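Local coordinates for S-M checkpoint control protein RAD4 (Schizosaccharomyces pombe, PDB 4BU0) that serves as an adaptor in DNA replication and the S-M checkpoint, its two N-terminal BRCT domains, the part described here, binding phosphorylated Crb2, at residues T140-A144 with N161-W167; L99-F103 with Y123-G129; L7-I12 with W74-L78; I48-F52 with L102-R106. All coordinates share one frame; numbering follows the deposited sequence. Where two conformers were deposited one is given.

Contact 1: T140-A144 with N161-W167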
loop_
_atom_site.group_PDB
_atom_site.type_symbol
_atom_site.label_atom_id
_atom_site.label_comp_id
_atom_site.label_asym_id
_atom_site.label_seq_id
_atom_site.Cartn_x
_atom_site.Cartn_y
_atom_site.Cartn_z
ATOM N N THR A 140 2.157 -1.668 11.835
ATOM C CA THR A 140 1.525 -0.483 11.278
ATOM C C THR A 140 0.062 -0.374 11.691
ATOM O O THR A 140 -0.493 0.735 11.758
ATOM C CB THR A 140 1.654 -0.455 9.745
ATOM O OG1 THR A 140 0.947 -1.555 9.158
ATOM C CG2 THR A 140 3.133 -0.470 9.289
ATOM N N HIS A 141 -0.596 -1.542 11.885
ATOM C CA HIS A 141 -2.006 -1.568 12.245
ATOM C C HIS A 141 -2.282 -2.662 13.212
ATOM O O HIS A 141 -1.921 -3.800 12.941
ATOM C CB HIS A 141 -2.914 -1.808 11.011
ATOM C CG HIS A 141 -2.769 -0.762 9.939
ATOM N ND1 HIS A 141 -1.685 -0.770 9.061
ATOM C CD2 HIS A 141 -3.548 0.321 9.674
ATOM C CE1 HIS A 141 -1.861 0.291 8.263
ATOM N NE2 HIS A 141 -2.968 0.975 8.599
ATOM N N LEU A 142 -2.947 -2.323 14.313
ATOM C CA LEU A 142 -3.455 -3.324 15.229
ATOM C C LEU A 142 -4.968 -3.396 15.034
ATOM O O LEU A 142 -5.632 -2.398 15.280
ATOM C CB LEU A 142 -3.116 -2.927 16.689
ATOM C CG LEU A 142 -3.755 -3.842 17.742
ATOM C CD1 LEU A 142 -3.193 -5.228 17.676
ATOM C CD2 LEU A 142 -3.583 -3.251 19.154
ATOM N N ILE A 143 -5.491 -4.537 14.574
ATOM C CA ILE A 143 -6.940 -4.699 14.440
ATOM C C ILE A 143 -7.428 -5.241 15.763
ATOM O O ILE A 143 -6.990 -6.330 16.181
ATOM C CB ILE A 143 -7.288 -5.631 13.268
ATOM C CG1 ILE A 143 -6.759 -5.057 11.920
ATOM C CG2 ILE A 143 -8.822 -5.833 13.242
ATOM C CD1 ILE A 143 -6.909 -6.051 10.759
ATOM N N ALA A 144 -8.322 -4.505 16.422
ATOM C CA ALA A 144 -8.756 -4.865 17.762
ATOM C C ALA A 144 -10.233 -5.181 17.814
ATOM O O ALA A 144 -11.020 -4.478 17.186
ATOM C CB ALA A 144 -8.458 -3.707 18.711
ATOM N N ASN A 161 -1.525 2.639 14.920
ATOM C CA ASN A 161 -2.942 2.690 14.556
ATOM C C ASN A 161 -3.704 1.525 15.159
ATOM O O ASN A 161 -3.261 0.372 15.001
ATOM C CB ASN A 161 -3.086 2.599 13.032
ATOM C CG ASN A 161 -2.438 3.691 12.233
ATOM O OD1 ASN A 161 -2.346 4.848 12.688
ATOM N ND2 ASN A 161 -1.984 3.352 11.020
ATOM N N VAL A 162 -4.842 1.813 15.815
ATOM C CA VAL A 162 -5.730 0.792 16.350
ATOM C C VAL A 162 -7.015 0.954 15.596
ATOM O O VAL A 162 -7.626 2.023 15.653
ATOM C CB VAL A 162 -5.937 0.902 17.869
ATOM C CG1 VAL A 162 -6.846 -0.234 18.353
ATOM C CG2 VAL A 162 -4.581 0.861 18.597
ATOM N N VAL A 163 -7.390 -0.074 14.831
ATOM C CA VAL A 163 -8.587 0.009 14.001
ATOM C C VAL A 163 -9.489 -1.191 14.216
ATOM O O VAL A 163 -9.048 -2.249 14.685
ATOM C CB VAL A 163 -8.179 0.075 12.500
ATOM C CG1 VAL A 163 -7.438 1.370 12.173
ATOM C CG2 VAL A 163 -7.340 -1.144 12.054
ATOM N N CYS A 164 -10.763 -1.034 13.859
ATOM C CA CYS A 164 -11.642 -2.196 13.818
ATOM C C CYS A 164 -11.445 -2.918 12.473
ATOM O O CYS A 164 -10.824 -2.371 11.541
ATOM C CB CYS A 164 -13.096 -1.828 14.041
ATOM S SG CYS A 164 -13.748 -0.743 12.777
ATOM N N VAL A 165 -11.945 -4.155 12.389
ATOM C CA VAL A 165 -11.686 -4.979 11.222
ATOM C C VAL A 165 -12.276 -4.372 9.921
ATOM O O VAL A 165 -11.827 -4.704 8.831
ATOM C CB VAL A 165 -12.121 -6.443 11.450
ATOM C CG1 VAL A 165 -13.644 -6.568 11.541
ATOM C CG2 VAL A 165 -11.519 -7.378 10.400
ATOM N N GLU A 166 -13.273 -3.481 10.040
ATOM C CA GLU A 166 -13.851 -2.836 8.866
ATOM C C GLU A 166 -12.785 -2.076 8.073
ATOM O O GLU A 166 -12.896 -1.949 6.860
ATOM C CB GLU A 166 -14.964 -1.899 9.331
ATOM C CG GLU A 166 -15.855 -1.359 8.216
ATOM C CD GLU A 166 -16.659 -2.350 7.386
ATOM O OE1 GLU A 166 -16.758 -3.543 7.752
ATOM O OE2 GLU A 166 -17.103 -1.931 6.294
ATOM N N TRP A 167 -11.699 -1.646 8.741
ATOM C CA TRP A 167 -10.589 -1.030 8.009
ATOM C C TRP A 167 -10.046 -1.983 6.950
ATOM O O TRP A 167 -9.745 -1.585 5.824
ATOM C CB TRP A 167 -9.457 -0.648 8.983
ATOM C CG TRP A 167 -8.165 -0.351 8.269
ATOM C CD1 TRP A 167 -7.820 0.818 7.644
ATOM C CD2 TRP A 167 -7.058 -1.250 8.082
ATOM N NE1 TRP A 167 -6.588 0.686 7.038
ATOM C CE2 TRP A 167 -6.103 -0.580 7.283
ATOM C CE3 TRP A 167 -6.791 -2.565 8.513
ATOM C CZ2 TRP A 167 -4.907 -1.190 6.884
ATOM C CZ3 TRP A 167 -5.603 -3.169 8.128
ATOM C CH2 TRP A 167 -4.676 -2.484 7.324
HETATM O O HOH W 1 -12.721 -5.330 14.970
#
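The imidazole of His141 lies flat against the indole of Trp167 in an offset stack, with His141 and Trp167 six-membered-ring centroids 4.0 Å apart and planes inclined by 16°. The side chain of His141 leaves the sheet with CG anti to its carbonyl carbon (chi1 -59°), and CB already meets Trp167 CH2 at 4.1 Å. Next, CG lies 3.7 Å from Trp167 CH2, and CD2 settles over the indole 3.5 Å from Trp167 CZ2. The tip, NE2, is 3.4 Å from Trp167 CZ2, while Asn161 ND2 comes over the opposite imidazole face. On the other branch His141 ND1 shares a 2.7 Å hydrogen bond with Thr140 OG1, which probably fixes the rotation of the ring. His141 belongs to a beta-alpha-beta unit of the second BRCT domain, whose parallel strands 141-144 and 161-163 are joined through helix 150-157. Leu142 N gives Asn161 O an almost straight bond of 2.8 Å (174° at the hydrogen), followed by Val163 N to Leu142 O and Ala144 N to Val163 O. Beyond the strands, a water links Ala144 O to Val165 N. Ile143 CD1 meets the indole edge at Trp167 CZ3, and Trp167 NE1 bonds to Leu178 O.

Contact 2: L99-F103 with Y123-G129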
loop_
_atom_site.group_PDB
_atom_site.type_symbol
_atom_site.label_atom_id
_atom_site.label_comp_id
_atom_site.label_asym_id
_atom_site.label_seq_id
_atom_site.Cartn_x
_atom_site.Cartn_y
_atom_site.Cartn_z
ATOM N N LEU A 99 -0.173 -2.506 -7.376
ATOM C CA LEU A 99 0.450 -2.696 -6.069
ATOM C C LEU A 99 -0.464 -3.534 -5.176
ATOM O O LEU A 99 -1.680 -3.285 -5.158
ATOM C CB LEU A 99 0.687 -1.346 -5.405
ATOM C CG LEU A 99 1.606 -1.365 -4.164
ATOM C CD1 LEU A 99 3.109 -1.642 -4.548
ATOM C CD2 LEU A 99 1.515 -0.055 -3.399
ATOM N N PRO A 100 0.085 -4.526 -4.434
ATOM C CA PRO A 100 -0.759 -5.287 -3.491
ATOM C C PRO A 100 -1.409 -4.321 -2.514
ATOM O O PRO A 100 -0.754 -3.383 -2.062
ATOM C CB PRO A 100 0.246 -6.206 -2.791
ATOM C CG PRO A 100 1.338 -6.409 -3.845
ATOM C CD PRO A 100 1.485 -5.010 -4.420
ATOM N N THR A 101 -2.686 -4.535 -2.189
ATOM C CA THR A 101 -3.417 -3.573 -1.373
ATOM C C THR A 101 -2.721 -3.262 -0.076
ATOM O O THR A 101 -2.637 -2.085 0.316
ATOM C CB THR A 101 -4.828 -4.099 -1.096
ATOM O OG1 THR A 101 -5.490 -4.213 -2.363
ATOM C CG2 THR A 101 -5.635 -3.165 -0.188
ATOM N N LEU A 102 -2.207 -4.316 0.608
ATOM C CA LEU A 102 -1.588 -4.153 1.921
ATOM C C LEU A 102 -0.053 -4.128 1.885
ATOM O O LEU A 102 0.617 -4.427 2.880
ATOM C CB LEU A 102 -2.105 -5.260 2.865
ATOM C CG LEU A 102 -3.633 -5.269 3.011
ATOM C CD1 LEU A 102 -4.065 -6.395 3.946
ATOM C CD2 LEU A 102 -4.177 -3.917 3.558
ATOM N N PHE A 103 0.516 -3.670 0.747
ATOM C CA PHE A 103 1.952 -3.521 0.616
ATOM C C PHE A 103 2.464 -2.640 1.758
ATOM O O PHE A 103 1.904 -1.556 2.023
ATOM C CB PHE A 103 2.271 -2.896 -0.762
ATOM C CG PHE A 103 3.735 -2.820 -1.071
ATOM C CD1 PHE A 103 4.461 -3.969 -1.369
ATOM C CD2 PHE A 103 4.402 -1.606 -1.045
ATOM C CE1 PHE A 103 5.833 -3.895 -1.654
ATOM C CE2 PHE A 103 5.764 -1.531 -1.338
ATOM C CZ PHE A 103 6.467 -2.676 -1.642
ATOM N N TYR A 123 -6.442 -13.188 5.029
ATOM C CA TYR A 123 -6.673 -12.068 4.100
ATOM C C TYR A 123 -5.517 -11.077 4.069
ATOM O O TYR A 123 -5.215 -10.519 3.005
ATOM C CB TYR A 123 -7.949 -11.312 4.457
ATOM C CG TYR A 123 -9.191 -11.914 3.855
ATOM C CD1 TYR A 123 -9.549 -11.652 2.535
ATOM C CD2 TYR A 123 -10.035 -12.714 4.613
ATOM C CE1 TYR A 123 -10.700 -12.205 1.974
ATOM C CE2 TYR A 123 -11.192 -13.269 4.063
ATOM C CZ TYR A 123 -11.520 -13.012 2.744
ATOM O OH TYR A 123 -12.670 -13.552 2.212
ATOM N N VAL A 124 -4.862 -10.826 5.226
ATOM C CA VAL A 124 -3.711 -9.938 5.250
ATOM C C VAL A 124 -2.629 -10.483 4.340
ATOM O O VAL A 124 -2.058 -9.741 3.554
ATOM C CB VAL A 124 -3.194 -9.789 6.708
ATOM C CG1 VAL A 124 -1.803 -9.128 6.756
ATOM C CG2 VAL A 124 -4.206 -9.001 7.545
ATOM N N LEU A 125 -2.363 -11.809 4.433
ATOM C CA LEU A 125 -1.306 -12.414 3.624
ATOM C C LEU A 125 -1.688 -12.444 2.141
ATOM O O LEU A 125 -0.845 -12.132 1.297
ATOM C CB LEU A 125 -1.021 -13.830 4.141
ATOM C CG LEU A 125 -0.462 -13.913 5.565
ATOM C CD1 LEU A 125 -0.384 -15.352 6.017
ATOM C CD2 LEU A 125 0.908 -13.292 5.664
ATOM N N LYS A 126 -2.970 -12.758 1.844
ATOM C CA LYS A 126 -3.466 -12.806 0.452
ATOM C C LYS A 126 -3.318 -11.442 -0.232
ATOM O O LYS A 126 -3.059 -11.374 -1.429
ATOM C CB LYS A 126 -4.949 -13.237 0.475
ATOM C CG LYS A 126 -5.661 -13.264 -0.880
ATOM C CD LYS A 126 -7.151 -13.521 -0.707
ATOM C CE LYS A 126 -7.909 -13.384 -2.003
ATOM N NZ LYS A 126 -9.379 -13.463 -1.784
ATOM N N HIS A 127 -3.409 -10.345 0.546
ATOM C CA HIS A 127 -3.335 -9.009 -0.037
ATOM C C HIS A 127 -1.984 -8.323 0.170
ATOM O O HIS A 127 -1.870 -7.090 0.035
ATOM C CB HIS A 127 -4.507 -8.183 0.492
ATOM C CG HIS A 127 -5.770 -8.637 -0.146
ATOM N ND1 HIS A 127 -6.086 -8.270 -1.458
ATOM C CD2 HIS A 127 -6.696 -9.509 0.296
ATOM C CE1 HIS A 127 -7.215 -8.896 -1.736
ATOM N NE2 HIS A 127 -7.619 -9.655 -0.721
ATOM N N GLY A 128 -0.942 -9.126 0.350
ATOM C CA GLY A 128 0.424 -8.641 0.354
ATOM C C GLY A 128 0.960 -8.015 1.619
ATOM O O GLY A 128 2.058 -7.460 1.592
ATOM N N GLY A 129 0.206 -8.111 2.724
ATOM C CA GLY A 129 0.706 -7.565 3.975
ATOM C C GLY A 129 1.565 -8.573 4.715
ATOM O O GLY A 129 1.636 -9.745 4.319
HETATM O O HOH W 2 -3.911 -7.036 -3.215
#
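Leu102 and His127 meet at a slant, the leucine branch running past the base of the histidine rather than against its ring. Leu102 CG is anti to its carbonyl carbon (chi1 -57°), which sends the side chain along the end of helix 116-126: CD1 lies 3.9 Å from His127 CB and 3.8 Å from Val124 CA. The backbones are joined beside this packing by Leu102 N, which donates to His127 O at 2.9 Å with an angle of 156° at the hydrogen; the donor stands 20° out of the carbonyl plane. Helix 166-174 meets Leu102 as well, through Trp167 and Leu168.

Thr101 and His127 are turned differently, side by side and pointing the same way. Their connection runs through a water that accepts from Thr101 N at 3.0 Å and is hydrogen-bonded to His127 ND1 at 3.1 Å. Within its own segment, the His127 ring has Tyr123 O in plane at its edge.

Pro100 CB presses on the turn beyond, 3.6 Å from His127 O, and Leu102 O receives a CA-H...O contact from Gly129 CA at 3.3 Å. A side chain on Gly128 would clash with Pro100 CB, 4.0 Å from Gly128 CA, and one on Gly129 would be tight against Leu102 CB. Gly128, with positive phi, is the C-prime residue of a Schellman motif in which Gly129 N bonds to Val124 O and Gly128 N to Leu125 O. A glycine pair ending the first helix and leading into the second strand is a hallmark of the BRCT fold.

Contact 3: L7-I12 with W74-L78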
loop_
_atom_site.group_PDB
_atom_site.type_symbol
_atom_site.label_atom_id
_atom_site.label_comp_id
_atom_site.label_asym_id
_atom_site.label_seq_id
_atom_site.Cartn_x
_atom_site.Cartn_y
_atom_site.Cartn_z
ATOM N N LEU A 7 2.797 4.173 -24.209
ATOM C CA LEU A 7 2.233 4.878 -23.052
ATOM C C LEU A 7 1.829 6.312 -23.362
ATOM O O LEU A 7 1.657 7.097 -22.436
ATOM C CB LEU A 7 3.181 4.839 -21.839
ATOM C CG LEU A 7 3.463 3.442 -21.265
ATOM C CD1 LEU A 7 4.222 3.578 -19.945
ATOM C CD2 LEU A 7 2.156 2.640 -21.011
ATOM N N LYS A 8 1.602 6.656 -24.649
ATOM C CA LYS A 8 1.063 7.982 -24.964
ATOM C C LYS A 8 -0.266 8.194 -24.201
ATOM O O LYS A 8 -1.086 7.271 -24.142
ATOM C CB LYS A 8 0.823 8.099 -26.477
ATOM C CG LYS A 8 0.280 9.479 -26.883
ATOM C CD LYS A 8 0.294 9.660 -28.402
ATOM C CE LYS A 8 -0.104 11.071 -28.778
ATOM N NZ LYS A 8 -0.151 11.268 -30.255
ATOM N N GLY A 9 -0.389 9.342 -23.545
ATOM C CA GLY A 9 -1.589 9.637 -22.777
ATOM C C GLY A 9 -1.492 9.254 -21.313
ATOM O O GLY A 9 -2.323 9.696 -20.502
ATOM N N PHE A 10 -0.495 8.412 -20.951
ATOM C CA PHE A 10 -0.300 8.086 -19.535
ATOM C C PHE A 10 0.453 9.204 -18.853
ATOM O O PHE A 10 1.329 9.822 -19.468
ATOM C CB PHE A 10 0.507 6.782 -19.375
ATOM C CG PHE A 10 -0.226 5.499 -19.619
ATOM C CD1 PHE A 10 -0.755 5.207 -20.875
ATOM C CD2 PHE A 10 -0.298 4.528 -18.626
ATOM C CE1 PHE A 10 -1.419 3.997 -21.102
ATOM C CE2 PHE A 10 -0.944 3.303 -18.860
ATOM C CZ PHE A 10 -1.512 3.053 -20.088
ATOM N N VAL A 11 0.147 9.456 -17.561
ATOM C CA VAL A 11 0.801 10.501 -16.776
ATOM C C VAL A 11 1.191 9.812 -15.485
ATOM O O VAL A 11 0.322 9.460 -14.682
ATOM C CB VAL A 11 -0.070 11.761 -16.576
ATOM C CG1 VAL A 11 0.699 12.817 -15.787
ATOM C CG2 VAL A 11 -0.525 12.329 -17.927
ATOM N N ILE A 12 2.493 9.568 -15.333
ATOM C CA ILE A 12 2.986 8.784 -14.202
ATOM C C ILE A 12 3.633 9.648 -13.141
ATOM O O ILE A 12 4.315 10.613 -13.434
ATOM C CB ILE A 12 3.961 7.735 -14.785
ATOM C CG1 ILE A 12 3.152 6.704 -15.630
ATOM C CG2 ILE A 12 4.846 7.059 -13.697
ATOM C CD1 ILE A 12 3.962 5.898 -16.599
ATOM N N TRP A 74 6.361 -2.335 -12.477
ATOM C CA TRP A 74 5.567 -2.190 -13.688
ATOM C C TRP A 74 6.324 -1.624 -14.886
ATOM O O TRP A 74 6.409 -2.276 -15.929
ATOM C CB TRP A 74 4.311 -1.349 -13.404
ATOM C CG TRP A 74 3.508 -1.057 -14.630
ATOM C CD1 TRP A 74 3.120 -1.950 -15.597
ATOM C CD2 TRP A 74 3.054 0.230 -15.056
ATOM N NE1 TRP A 74 2.438 -1.287 -16.607
ATOM C CE2 TRP A 74 2.376 0.047 -16.289
ATOM C CE3 TRP A 74 3.114 1.520 -14.491
ATOM C CZ2 TRP A 74 1.811 1.122 -16.996
ATOM C CZ3 TRP A 74 2.512 2.575 -15.178
ATOM C CH2 TRP A 74 1.885 2.364 -16.418
ATOM N N ILE A 75 6.877 -0.427 -14.744
ATOM C CA ILE A 75 7.521 0.218 -15.889
ATOM C C ILE A 75 8.760 -0.572 -16.360
ATOM O O ILE A 75 8.860 -0.843 -17.556
ATOM C CB ILE A 75 7.832 1.691 -15.601
ATOM C CG1 ILE A 75 6.523 2.555 -15.563
ATOM C CG2 ILE A 75 8.866 2.246 -16.607
ATOM C CD1 ILE A 75 5.738 2.626 -16.931
ATOM N N PRO A 76 9.677 -1.017 -15.478
ATOM C CA PRO A 76 10.798 -1.816 -15.985
ATOM C C PRO A 76 10.360 -3.086 -16.711
ATOM O O PRO A 76 10.955 -3.423 -17.736
ATOM C CB PRO A 76 11.574 -2.145 -14.703
ATOM C CG PRO A 76 11.323 -0.950 -13.821
ATOM C CD PRO A 76 9.834 -0.715 -14.044
ATOM N N VAL A 77 9.290 -3.786 -16.232
ATOM C CA VAL A 77 8.854 -5.004 -16.895
ATOM C C VAL A 77 8.223 -4.672 -18.273
ATOM O O VAL A 77 8.508 -5.342 -19.283
ATOM C CB VAL A 77 7.902 -5.844 -16.000
ATOM C CG1 VAL A 77 7.277 -6.999 -16.777
ATOM C CG2 VAL A 77 8.654 -6.382 -14.773
ATOM N N LEU A 78 7.359 -3.645 -18.330
ATOM C CA LEU A 78 6.752 -3.293 -19.608
ATOM C C LEU A 78 7.819 -2.803 -20.607
ATOM O O LEU A 78 7.815 -3.216 -21.782
ATOM C CB LEU A 78 5.713 -2.187 -19.365
ATOM C CG LEU A 78 5.104 -1.572 -20.616
ATOM C CD1 LEU A 78 4.268 -2.638 -21.400
ATOM C CD2 LEU A 78 4.210 -0.392 -20.222
#
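Leu7 O accepts a 2.9 Å hydrogen bond from Phe10 N, closing a type II turn that holds both side chains toward helix 74-83. In the BRCT fold of this first domain, the turn leads into strand 11-15 and the helix packs over the parallel sheet. The meeting is wholly apolar. Leu7 forks over the helix: CD1 presses on Ile75 CD1 at 3.5 Å, and CD2 reaches tip to tip toward Leu78 CD2 at 3.7 Å. The same Leu7 CD2 stands over the centre of the Phe10 ring, 3.6 Å above its plane. Replacing Leu7 with an alanine would probably open a gap among Ile75, Leu78 and the Phe10 face, leaving those side chains freer to shift. Trp74, its CG anti to the backbone N (chi1 175°), carries the far rim of its indole inward to meet Phe10, while Trp74 NE1 is bonded to Leu92 O. His46 stacks on Phe10 and also meets the Trp74 ring. In one of its two conformers, and so only tentatively, Ile12 CD1 comes near Ile75 CD1 and the indole rim at Trp74 CZ3. Phe10 comes to the edge of the tryptophan, near the indole plane, with its CD2 3.8 Å from Trp74 CH2.

Contact 4: I48-F52 with L102-R106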
loop_
_atom_site.group_PDB
_atom_site.type_symbol
_atom_site.label_atom_id
_atom_site.label_comp_id
_atom_site.label_asym_id
_atom_site.label_seq_id
_atom_site.Cartn_x
_atom_site.Cartn_y
_atom_site.Cartn_z
ATOM N N ILE A 48 2.971 5.248 -8.985
ATOM C CA ILE A 48 3.852 4.131 -8.645
ATOM C C ILE A 48 4.237 4.364 -7.188
ATOM O O ILE A 48 4.818 5.394 -6.867
ATOM C CB ILE A 48 5.054 4.094 -9.619
ATOM C CG1 ILE A 48 4.530 3.797 -11.072
ATOM C CG2 ILE A 48 6.076 3.018 -9.144
ATOM C CD1 ILE A 48 5.606 4.027 -12.123
ATOM N N ALA A 49 3.860 3.437 -6.300
ATOM C CA ALA A 49 4.050 3.663 -4.865
ATOM C C ALA A 49 4.946 2.643 -4.191
ATOM O O ALA A 49 4.823 1.442 -4.460
ATOM C CB ALA A 49 2.689 3.625 -4.193
ATOM N N GLY A 50 5.786 3.133 -3.267
ATOM C CA GLY A 50 6.682 2.286 -2.484
ATOM C C GLY A 50 6.285 2.190 -1.028
ATOM O O GLY A 50 6.977 1.528 -0.245
ATOM N N ASP A 51 5.167 2.861 -0.662
ATOM C CA ASP A 51 4.623 2.941 0.698
ATOM C C ASP A 51 3.218 3.491 0.631
ATOM O O ASP A 51 2.876 4.154 -0.350
ATOM C CB ASP A 51 5.507 3.861 1.570
ATOM C CG ASP A 51 5.321 3.721 3.073
ATOM O OD1 ASP A 51 4.686 2.731 3.506
ATOM O OD2 ASP A 51 5.891 4.544 3.819
ATOM N N PHE A 52 2.413 3.257 1.662
ATOM C CA PHE A 52 1.064 3.799 1.750
ATOM C C PHE A 52 1.039 5.055 2.621
ATOM O O PHE A 52 0.069 5.808 2.550
ATOM C CB PHE A 52 0.092 2.749 2.345
ATOM C CG PHE A 52 0.458 2.349 3.760
ATOM C CD1 PHE A 52 -0.013 3.068 4.843
ATOM C CD2 PHE A 52 1.291 1.267 3.999
ATOM C CE1 PHE A 52 0.384 2.739 6.152
ATOM C CE2 PHE A 52 1.669 0.927 5.300
ATOM C CZ PHE A 52 1.211 1.663 6.365
ATOM N N LEU A 102 -2.207 -4.316 0.608
ATOM C CA LEU A 102 -1.588 -4.153 1.921
ATOM C C LEU A 102 -0.053 -4.128 1.885
ATOM O O LEU A 102 0.617 -4.427 2.880
ATOM C CB LEU A 102 -2.105 -5.260 2.865
ATOM C CG LEU A 102 -3.633 -5.269 3.011
ATOM C CD1 LEU A 102 -4.065 -6.395 3.946
ATOM C CD2 LEU A 102 -4.177 -3.917 3.558
ATOM N N PHE A 103 0.516 -3.670 0.747
ATOM C CA PHE A 103 1.952 -3.521 0.616
ATOM C C PHE A 103 2.464 -2.640 1.758
ATOM O O PHE A 103 1.904 -1.556 2.023
ATOM C CB PHE A 103 2.271 -2.896 -0.762
ATOM C CG PHE A 103 3.735 -2.820 -1.071
ATOM C CD1 PHE A 103 4.461 -3.969 -1.369
ATOM C CD2 PHE A 103 4.402 -1.606 -1.045
ATOM C CE1 PHE A 103 5.833 -3.895 -1.654
ATOM C CE2 PHE A 103 5.764 -1.531 -1.338
ATOM C CZ PHE A 103 6.467 -2.676 -1.642
ATOM N N LYS A 104 3.503 -3.132 2.441
ATOM C CA LYS A 104 4.185 -2.466 3.558
ATOM C C LYS A 104 3.352 -2.425 4.843
ATOM O O LYS A 104 3.836 -1.871 5.845
ATOM C CB LYS A 104 4.681 -1.047 3.228
ATOM C CG LYS A 104 5.849 -1.039 2.232
ATOM C CD LYS A 104 7.171 -1.428 2.847
ATOM C CE LYS A 104 8.335 -0.946 2.009
ATOM N NZ LYS A 104 8.599 -1.844 0.854
ATOM N N CYS A 105 2.155 -3.029 4.848
ATOM C CA CYS A 105 1.407 -3.111 6.109
ATOM C C CYS A 105 1.974 -4.254 6.923
ATOM O O CYS A 105 2.307 -5.305 6.372
ATOM C CB CYS A 105 -0.086 -3.324 5.881
ATOM S SG CYS A 105 -0.921 -1.913 5.136
ATOM N N ARG A 106 1.998 -4.067 8.249
ATOM C CA ARG A 106 2.436 -5.080 9.220
ATOM C C ARG A 106 1.312 -5.097 10.215
ATOM O O ARG A 106 1.139 -4.126 10.956
ATOM C CB ARG A 106 3.782 -4.706 9.847
ATOM C CG ARG A 106 4.889 -4.633 8.797
ATOM C CD ARG A 106 6.260 -4.332 9.413
ATOM N NE ARG A 106 6.815 -5.523 10.056
ATOM C CZ ARG A 106 7.482 -6.484 9.422
ATOM N NH1 ARG A 106 7.707 -6.399 8.113
ATOM N NH2 ARG A 106 7.924 -7.542 10.089
HETATM O O HOH W 3 9.201 0.199 -1.288
#
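A type II turn from Leu102 to Cys105, with Lys104 at a phi of 72°, faces the chain leaving strand 46-49, bringing Lys104 CA to 6.1 Å from Asp51 CA. Phe52 lays one edge of its ring along this turn. Its CG lies between the backbone N and the carbonyl carbon (chi1 62°), and that edge meets two carbonyl oxygens near the ring plane: CD2 is 3.5 Å from Phe103 O, and CE2 is 3.6 Å from Lys104 O. Cys105 SG approaches obliquely, 4.3 Å from the Phe52 ring centroid and 29° off the normal, a sulfur-aromatic contact. Val177 touches both Phe52 and Cys105. A serine in place of Phe52 would probably leave Cys105 SG without its aromatic partner and strip the rim from the turn carbonyls.

Gly50 O gathers the other approaches. Phe103 turns its edge to it, with CE2 at 3.5 Å from Gly50 O. The Lys104 chain, bent at chi2 and chi4, folds back so that CG and CE pass beside the same oxygen. Its ammonium end is joined to it through water, which donates to Gly50 O at 2.8 Å and accepts from Lys104 NZ at 3.0 Å.

The contact links the end of strand 46-49 in the first BRCT domain to the loop before strand 106-110 of the second. Aromatic C-H edges, which carry slight positive charge, are set against carbonyl oxygens of the partner segment, so the link probably draws on weak electrostatics, sulfur-ring packing and one water bridge, with no direct hydrogen bond or salt bridge.

In the fold
From the N terminus, contact 3 comes first along the chain, bringing helix 74-83 back onto residues 7-12 and closing the first BRCT domain. Contact 4 crosses it: it opens at 48-52, inside that loop, and closes at 102-106, beyond it, tying the first domain to the second. Ile48 joins the two through its packing on Ile12 and Ile75. Contact 2 begins on the segment where contact 4 ends, sharing Leu102 and Phe103, and fastens the loop before strand 106-110 to the end of helix 116-126. Contact 1 follows in series within the second domain. It touches contact 2 through Trp167 and Leu102, and contact 4 where Thr140 and His141 meet Arg106.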